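Local coordinates for protein CalsepRRP (Calystegia sepium, PDB 1JY5) that is an RNase-related member of the RNase T2 family and, like its relatives, may bind RNA and perhaps cleave it, at residues P47-D50 against W54-C57; F5-L10 against Q187-P192. One frame throughout, in Å; residues are numbered along the deposited sequence.

Contact 1: P47-D50 against W54-C57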
ATOM      1  N   PRO A  47       4.406  -1.994  10.135  1.00 11.56           N
ATOM      2  CA  PRO A  47       4.248  -2.635  11.445  1.00 11.77           C
ATOM      3  C   PRO A  47       3.583  -1.506  12.238  1.00 12.06           C
ATOM      4  O   PRO A  47       4.096  -0.382  12.260  1.00 15.04           O
ATOM      5  CB  PRO A  47       5.690  -2.873  11.899  1.00 12.32           C
ATOM      6  CG  PRO A  47       6.427  -3.068  10.601  1.00 14.37           C
ATOM      7  CD  PRO A  47       5.826  -1.961   9.740  1.00 11.83           C
ATOM      8  N   ASP A  48       2.445  -1.780  12.864  1.00 13.51           N
ATOM      9  CA  ASP A  48       1.727  -0.739  13.598  1.00 12.02           C
ATOM     10  C   ASP A  48       1.376  -1.120  15.028  1.00 11.38           C
ATOM     11  O   ASP A  48       1.462  -2.281  15.413  1.00 12.71           O
ATOM     12  CB  ASP A  48       0.422  -0.371  12.865  1.00 11.09           C
ATOM     13  CG  ASP A  48       0.660   0.430  11.588  1.00 14.23           C
ATOM     14  OD1 ASP A  48       1.549   1.311  11.581  1.00 12.77           O
ATOM     15  OD2 ASP A  48      -0.057   0.192  10.592  1.00 13.38           O
ATOM     16  N   TYR A  49       0.971  -0.119  15.801  1.00 12.21           N
ATOM     17  CA  TYR A  49       0.559  -0.303  17.187  1.00 13.37           C
ATOM     18  C   TYR A  49      -0.962  -0.153  17.246  1.00 13.87           C
ATOM     19  O   TYR A  49      -1.546   0.643  16.504  1.00 11.70           O
ATOM     20  CB  TYR A  49       1.190   0.763  18.074  1.00 12.18           C
ATOM     21  CG  TYR A  49       2.672   0.602  18.295  1.00 13.34           C
ATOM     22  CD1 TYR A  49       3.510   1.713  18.295  1.00 13.73           C
ATOM     23  CD2 TYR A  49       3.235  -0.654  18.543  1.00 14.49           C
ATOM     24  CE1 TYR A  49       4.877   1.585  18.534  1.00 14.40           C
ATOM     25  CE2 TYR A  49       4.600  -0.793  18.786  1.00 14.09           C
ATOM     26  CZ  TYR A  49       5.412   0.331  18.779  1.00 14.91           C
ATOM     27  OH  TYR A  49       6.762   0.210  19.024  1.00 14.71           O
ATOM     28  N   ASP A  50      -1.595  -0.907  18.136  1.00 14.60           N
ATOM     29  CA  ASP A  50      -3.045  -0.865  18.285  1.00 15.73           C
ATOM     30  C   ASP A  50      -3.593   0.520  18.628  1.00 16.08           C
ATOM     31  O   ASP A  50      -4.726   0.841  18.269  1.00 14.92           O
ATOM     32  CB  ASP A  50      -3.502  -1.853  19.367  1.00 16.59           C
ATOM     33  CG  ASP A  50      -3.260  -3.301  18.984  1.00 18.47           C
ATOM     34  OD1 ASP A  50      -3.524  -3.661  17.816  1.00 16.30           O
ATOM     35  OD2 ASP A  50      -2.824  -4.085  19.860  1.00 18.43           O
ATOM     36  N   TRP A  54       2.841   4.077  15.702  1.00 14.41           N
ATOM     37  CA  TRP A  54       3.616   2.982  15.142  1.00 16.19           C
ATOM     38  C   TRP A  54       5.110   3.186  15.341  1.00 16.00           C
ATOM     39  O   TRP A  54       5.571   4.300  15.548  1.00 15.45           O
ATOM     40  CB  TRP A  54       3.311   2.852  13.642  1.00 15.00           C
ATOM     41  CG  TRP A  54       3.602   4.104  12.866  1.00 15.96           C
ATOM     42  CD1 TRP A  54       4.800   4.471  12.317  1.00 17.76           C
ATOM     43  CD2 TRP A  54       2.704   5.195  12.631  1.00 16.85           C
ATOM     44  NE1 TRP A  54       4.705   5.724  11.760  1.00 18.45           N
ATOM     45  CE2 TRP A  54       3.430   6.193  11.938  1.00 18.34           C
ATOM     46  CE3 TRP A  54       1.357   5.431  12.943  1.00 14.61           C
ATOM     47  CZ2 TRP A  54       2.853   7.409  11.550  1.00 18.60           C
ATOM     48  CZ3 TRP A  54       0.784   6.643  12.557  1.00 16.66           C
ATOM     49  CH2 TRP A  54       1.533   7.614  11.868  1.00 17.44           C
ATOM     50  N   PRO A  55       5.885   2.095  15.308  1.00 15.91           N
ATOM     51  CA  PRO A  55       7.332   2.224  15.476  1.00 15.17           C
ATOM     52  C   PRO A  55       7.856   2.743  14.139  1.00 15.58           C
ATOM     53  O   PRO A  55       7.266   2.462  13.096  1.00 14.66           O
ATOM     54  CB  PRO A  55       7.767   0.789  15.762  1.00 15.49           C
ATOM     55  CG  PRO A  55       6.809  -0.006  14.906  1.00 15.21           C
ATOM     56  CD  PRO A  55       5.486   0.682  15.173  1.00 15.78           C
ATOM     57  N   SER A  56       8.936   3.513  14.147  1.00 15.15           N
ATOM     58  CA  SER A  56       9.457   4.017  12.882  1.00 16.59           C
ATOM     59  C   SER A  56      10.965   4.163  12.908  1.00 16.29           C
ATOM     60  O   SER A  56      11.550   4.440  13.949  1.00 15.42           O
ATOM     61  CB  SER A  56       8.838   5.379  12.543  1.00 16.35           C
ATOM     62  OG  SER A  56       9.295   6.381  13.439  1.00 24.14           O
ATOM     63  N   CYS A  57      11.594   3.971  11.754  1.00 16.48           N
ATOM     64  CA  CYS A  57      13.038   4.118  11.651  1.00 17.43           C
ATOM     65  C   CYS A  57      13.745   3.285  12.705  1.00 18.54           C
ATOM     66  O   CYS A  57      14.577   3.784  13.464  1.00 17.70           O
ATOM     67  CB  CYS A  57      13.417   5.590  11.820  1.00 17.99           C
ATOM     68  SG  CYS A  57      12.710   6.687  10.526  1.00 16.98           S
TER
HETATM   69  O   HOH W   1       6.319   0.988  11.109  1.00 15.33           O
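Tyr49, with CG anti to its carbonyl carbon (chi1 -71°), and Trp54, with CG held between the backbone N and the carbonyl carbon (chi1 58°), set the terms of this contact, in which the chain leaving strand 40-48 of the RNase T2 fold doubles back upon itself. The Tyr49 ring reaches across to Pro55 and takes a CH-pi contact on one face: Pro55 CD stands 3.7 Å from the centroid of the Tyr49 ring, displaced toward the rim. Beyond the ring, Tyr49 OH meets Pro55 CB at 3.5 Å, while its hydrogen bond goes to Lys3 O. Asp48 and Trp54 lie side by side and point the same way. Asp48 OD1 comes 3.1 Å from Trp54 CB, and the carboxylate plane is turned 69° from the indole; Asp48 OD2 is hydrogen-bonded to Thr9 OG1. The far end of the indole leads away from 47-50 and meets the ring of His105. No direct hydrogen bond crosses between 47-50 and 54-57, yet one water joins their backbones, donating to Pro47 O at 2.9 Å and to Pro55 O at 2.6 Å.

Contact 2: F5-L10 against Q187-P192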
ATOM      1  N   PHE A   5       5.762  -4.310  17.452  1.00 14.87           N
ATOM      2  CA  PHE A   5       4.529  -3.863  16.811  1.00 14.83           C
ATOM      3  C   PHE A   5       3.389  -4.844  17.078  1.00 13.85           C
ATOM      4  O   PHE A   5       3.619  -6.017  17.378  1.00 14.86           O
ATOM      5  CB  PHE A   5       4.751  -3.685  15.304  1.00 11.90           C
ATOM      6  CG  PHE A   5       4.934  -4.972  14.550  1.00 14.77           C
ATOM      7  CD1 PHE A   5       3.879  -5.531  13.835  1.00 12.26           C
ATOM      8  CD2 PHE A   5       6.168  -5.610  14.530  1.00 13.13           C
ATOM      9  CE1 PHE A   5       4.053  -6.710  13.106  1.00 13.69           C
ATOM     10  CE2 PHE A   5       6.353  -6.789  13.805  1.00 15.46           C
ATOM     11  CZ  PHE A   5       5.293  -7.339  13.092  1.00 14.60           C
ATOM     12  N   ASP A   6       2.158  -4.362  16.962  1.00 13.35           N
ATOM     13  CA  ASP A   6       0.986  -5.191  17.237  1.00 14.50           C
ATOM     14  C   ASP A   6       0.409  -5.899  16.019  1.00 14.42           C
ATOM     15  O   ASP A   6       0.073  -7.082  16.083  1.00 12.67           O
ATOM     16  CB  ASP A   6      -0.098  -4.330  17.886  1.00 14.29           C
ATOM     17  CG  ASP A   6       0.326  -3.786  19.230  1.00 17.00           C
ATOM     18  OD1 ASP A   6       0.042  -2.603  19.514  1.00 18.22           O
ATOM     19  OD2 ASP A   6       0.934  -4.552  20.011  1.00 17.92           O
ATOM     20  N   TYR A   7       0.293  -5.177  14.912  1.00 12.94           N
ATOM     21  CA  TYR A   7      -0.264  -5.763  13.704  1.00 13.47           C
ATOM     22  C   TYR A   7       0.334  -5.112  12.465  1.00 14.77           C
ATOM     23  O   TYR A   7       1.026  -4.095  12.547  1.00 13.68           O
ATOM     24  CB  TYR A   7      -1.790  -5.589  13.701  1.00 12.70           C
ATOM     25  CG  TYR A   7      -2.225  -4.146  13.557  1.00 13.76           C
ATOM     26  CD1 TYR A   7      -2.442  -3.584  12.294  1.00 15.20           C
ATOM     27  CD2 TYR A   7      -2.340  -3.317  14.677  1.00 12.48           C
ATOM     28  CE1 TYR A   7      -2.756  -2.230  12.149  1.00 12.87           C
ATOM     29  CE2 TYR A   7      -2.653  -1.961  14.543  1.00 13.32           C
ATOM     30  CZ  TYR A   7      -2.853  -1.425  13.281  1.00 14.29           C
ATOM     31  OH  TYR A   7      -3.107  -0.080  13.147  1.00 16.08           O
ATOM     32  N   PHE A   8       0.050  -5.717  11.318  1.00 13.40           N
ATOM     33  CA  PHE A   8       0.529  -5.246  10.029  1.00 12.92           C
ATOM     34  C   PHE A   8      -0.570  -4.513   9.259  1.00 14.62           C
ATOM     35  O   PHE A   8      -1.722  -4.957   9.228  1.00 12.39           O
ATOM     36  CB  PHE A   8       0.963  -6.434   9.160  1.00 15.38           C
ATOM     37  CG  PHE A   8       2.347  -6.941   9.433  1.00 14.30           C
ATOM     38  CD1 PHE A   8       2.555  -8.268   9.804  1.00 15.85           C
ATOM     39  CD2 PHE A   8       3.451  -6.122   9.226  1.00 13.58           C
ATOM     40  CE1 PHE A   8       3.846  -8.774   9.950  1.00 13.95           C
ATOM     41  CE2 PHE A   8       4.744  -6.616   9.368  1.00 14.04           C
ATOM     42  CZ  PHE A   8       4.942  -7.943   9.730  1.00 13.00           C
ATOM     43  N   THR A   9      -0.223  -3.385   8.647  1.00 12.46           N
ATOM     44  CA  THR A   9      -1.178  -2.679   7.801  1.00 14.04           C
ATOM     45  C   THR A   9      -0.617  -2.766   6.386  1.00 14.42           C
ATOM     46  O   THR A   9       0.519  -2.356   6.143  1.00 14.76           O
ATOM     47  CB  THR A   9      -1.333  -1.172   8.165  1.00 15.09           C
ATOM     48  OG1 THR A   9      -2.134  -1.036   9.345  1.00 14.92           O
ATOM     49  CG2 THR A   9      -2.001  -0.401   7.014  1.00 18.09           C
ATOM     50  N   LEU A  10      -1.377  -3.350   5.462  1.00 13.85           N
ATOM     51  CA  LEU A  10      -0.926  -3.398   4.071  1.00 16.53           C
ATOM     52  C   LEU A  10      -1.654  -2.225   3.419  1.00 16.97           C
ATOM     53  O   LEU A  10      -2.874  -2.246   3.285  1.00 17.79           O
ATOM     54  CB  LEU A  10      -1.324  -4.713   3.367  1.00 14.55           C
ATOM     55  CG  LEU A  10      -1.059  -4.783   1.850  1.00 15.20           C
ATOM     56  CD1 LEU A  10       0.429  -4.651   1.581  1.00 14.17           C
ATOM     57  CD2 LEU A  10      -1.577  -6.101   1.249  1.00 14.22           C
ATOM     58  N   GLN A 187      -2.614 -13.388   9.306  1.00 15.84           N
ATOM     59  CA  GLN A 187      -4.043 -13.652   9.161  1.00 17.62           C
ATOM     60  C   GLN A 187      -4.758 -12.309   9.131  1.00 16.22           C
ATOM     61  O   GLN A 187      -4.442 -11.410   9.916  1.00 13.68           O
ATOM     62  CB  GLN A 187      -4.602 -14.448  10.345  1.00 19.60           C
ATOM     63  CG  GLN A 187      -3.942 -15.776  10.643  1.00 25.66           C
ATOM     64  CD  GLN A 187      -4.618 -16.478  11.817  1.00 31.48           C
ATOM     65  OE1 GLN A 187      -4.663 -15.949  12.937  1.00 31.30           O
ATOM     66  NE2 GLN A 187      -5.152 -17.673  11.566  1.00 33.96           N
ATOM     67  N   LEU A 188      -5.724 -12.176   8.229  1.00 15.67           N
ATOM     68  CA  LEU A 188      -6.505 -10.951   8.117  1.00 16.38           C
ATOM     69  C   LEU A 188      -7.127 -10.614   9.461  1.00 14.79           C
ATOM     70  O   LEU A 188      -7.581 -11.502  10.175  1.00 16.48           O
ATOM     71  CB  LEU A 188      -7.634 -11.149   7.108  1.00 17.34           C
ATOM     72  CG  LEU A 188      -7.235 -11.122   5.645  1.00 18.88           C
ATOM     73  CD1 LEU A 188      -8.281 -11.815   4.790  1.00 19.71           C
ATOM     74  CD2 LEU A 188      -7.055  -9.673   5.249  1.00 17.43           C
ATOM     75  N   GLN A 189      -7.141  -9.340   9.822  1.00 14.20           N
ATOM     76  CA  GLN A 189      -7.788  -8.934  11.067  1.00 15.87           C
ATOM     77  C   GLN A 189      -8.398  -7.570  10.823  1.00 15.12           C
ATOM     78  O   GLN A 189      -8.188  -6.966   9.768  1.00 16.33           O
ATOM     79  CB  GLN A 189      -6.787  -8.844  12.222  1.00 15.09           C
ATOM     80  CG  GLN A 189      -5.773  -7.725  12.062  1.00 15.56           C
ATOM     81  CD  GLN A 189      -4.983  -7.474  13.330  1.00 16.69           C
ATOM     82  OE1 GLN A 189      -4.216  -8.326  13.776  1.00 17.74           O
ATOM     83  NE2 GLN A 189      -5.181  -6.303  13.926  1.00 17.91           N
ATOM     84  N   GLU A 190      -9.161  -7.084  11.792  1.00 17.23           N
ATOM     85  CA  GLU A 190      -9.772  -5.770  11.671  1.00 16.79           C
ATOM     86  C   GLU A 190      -8.701  -4.741  11.995  1.00 18.22           C
ATOM     87  O   GLU A 190      -7.812  -4.993  12.810  1.00 18.22           O
ATOM     88  CB  GLU A 190     -10.920  -5.609  12.673  1.00 17.89           C
ATOM     89  CG  GLU A 190     -12.071  -6.599  12.505  1.00 17.57           C
ATOM     90  CD  GLU A 190     -12.870  -6.357  11.242  1.00 17.82           C
ATOM     91  OE1 GLU A 190     -12.582  -5.370  10.536  1.00 17.87           O
ATOM     92  OE2 GLU A 190     -13.790  -7.150  10.957  1.00 19.71           O
ATOM     93  N   CYS A 191      -8.781  -3.591  11.343  1.00 18.36           N
ATOM     94  CA  CYS A 191      -7.853  -2.512  11.606  1.00 19.65           C
ATOM     95  C   CYS A 191      -8.440  -1.740  12.780  1.00 20.61           C
ATOM     96  O   CYS A 191      -9.620  -1.876  13.080  1.00 19.22           O
ATOM     97  CB  CYS A 191      -7.767  -1.565  10.407  1.00 19.36           C
ATOM     98  SG  CYS A 191      -7.043  -2.220   8.887  1.00 19.56           S
ATOM     99  N   PRO A 192      -7.623  -0.920  13.458  1.00 21.83           N
ATOM    100  CA  PRO A 192      -8.136  -0.142  14.590  1.00 24.12           C
ATOM    101  C   PRO A 192      -9.296   0.747  14.138  1.00 25.63           C
ATOM    102  O   PRO A 192      -9.329   1.197  12.988  1.00 25.94           O
ATOM    103  CB  PRO A 192      -6.925   0.682  15.016  1.00 24.23           C
ATOM    104  CG  PRO A 192      -5.777  -0.230  14.698  1.00 25.05           C
ATOM    105  CD  PRO A 192      -6.161  -0.769  13.333  1.00 24.23           C
TER
HETATM  106  O   HOH W   2      -2.861  -8.436  16.102  1.00 33.13           O
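Tyr7 is met at two places along its length, by Gln189 near the root of the side chain and by Pro192 at its hydroxyl end. The apolar contact is with Pro192, whose ring approaches from the opposite direction and sets CD 3.4 Å from Tyr7 CZ. Separately, the hydroxyl makes a close approach, Tyr7 OH to Pro192 CG at 3.1 Å, so two carbons of the pyrrolidine pack tightly against the phenol end.

Polar atoms contribute by van der Waals contact as well. With CG between the backbone N and the carbonyl carbon (chi1 67°) and the chain extended beyond it, Gln189 carries its amide to the root of Tyr7, where NE2 lies 3.5 Å from Tyr7 CB; amide and ring planes are 32° apart.

Hydrogen bonding fixes the rotation of this amide. Gln189 NE2 donates to Glu190 O at 3.1 Å with an angle of 153° at the hydrogen. At the other end a water donates to Gln189 OE1 at 2.7 Å and, over a longer 3.2 Å, to Asp6 O, a carbonyl that also receives Lys184 NZ.

A disulfide joins Cys191 to Cys181 on strand 174-182, which lies in the sheet between strands 7-14 and 188-189. Along its other edge, strand 7-14 pairs with strand 40-48 in the antiparallel sheet of the RNase T2 fold, and there Asp6 and Tyr7 together face Asp48 in a classic beta bulge.

From the N terminus the chain first lays down 5-10 at the start of strand 7-14, then returns antiparallel along strand 40-48. Contact 1 closes a very short loop at the end of that strand, with three residues between its segments. Contact 2 closes only after 176 intervening residues, when 187-192 comes back to the N-terminal segment; contact 1 is therefore nested within its loop. Their centres lie about 11 Å apart, and they touch directly: Asp48 O is 2.7 Å from Asp6 N, a probable hydrogen bond. Together they tie the start and the late part of the chain, and the loop after strand 40-48, to one antiparallel sheet.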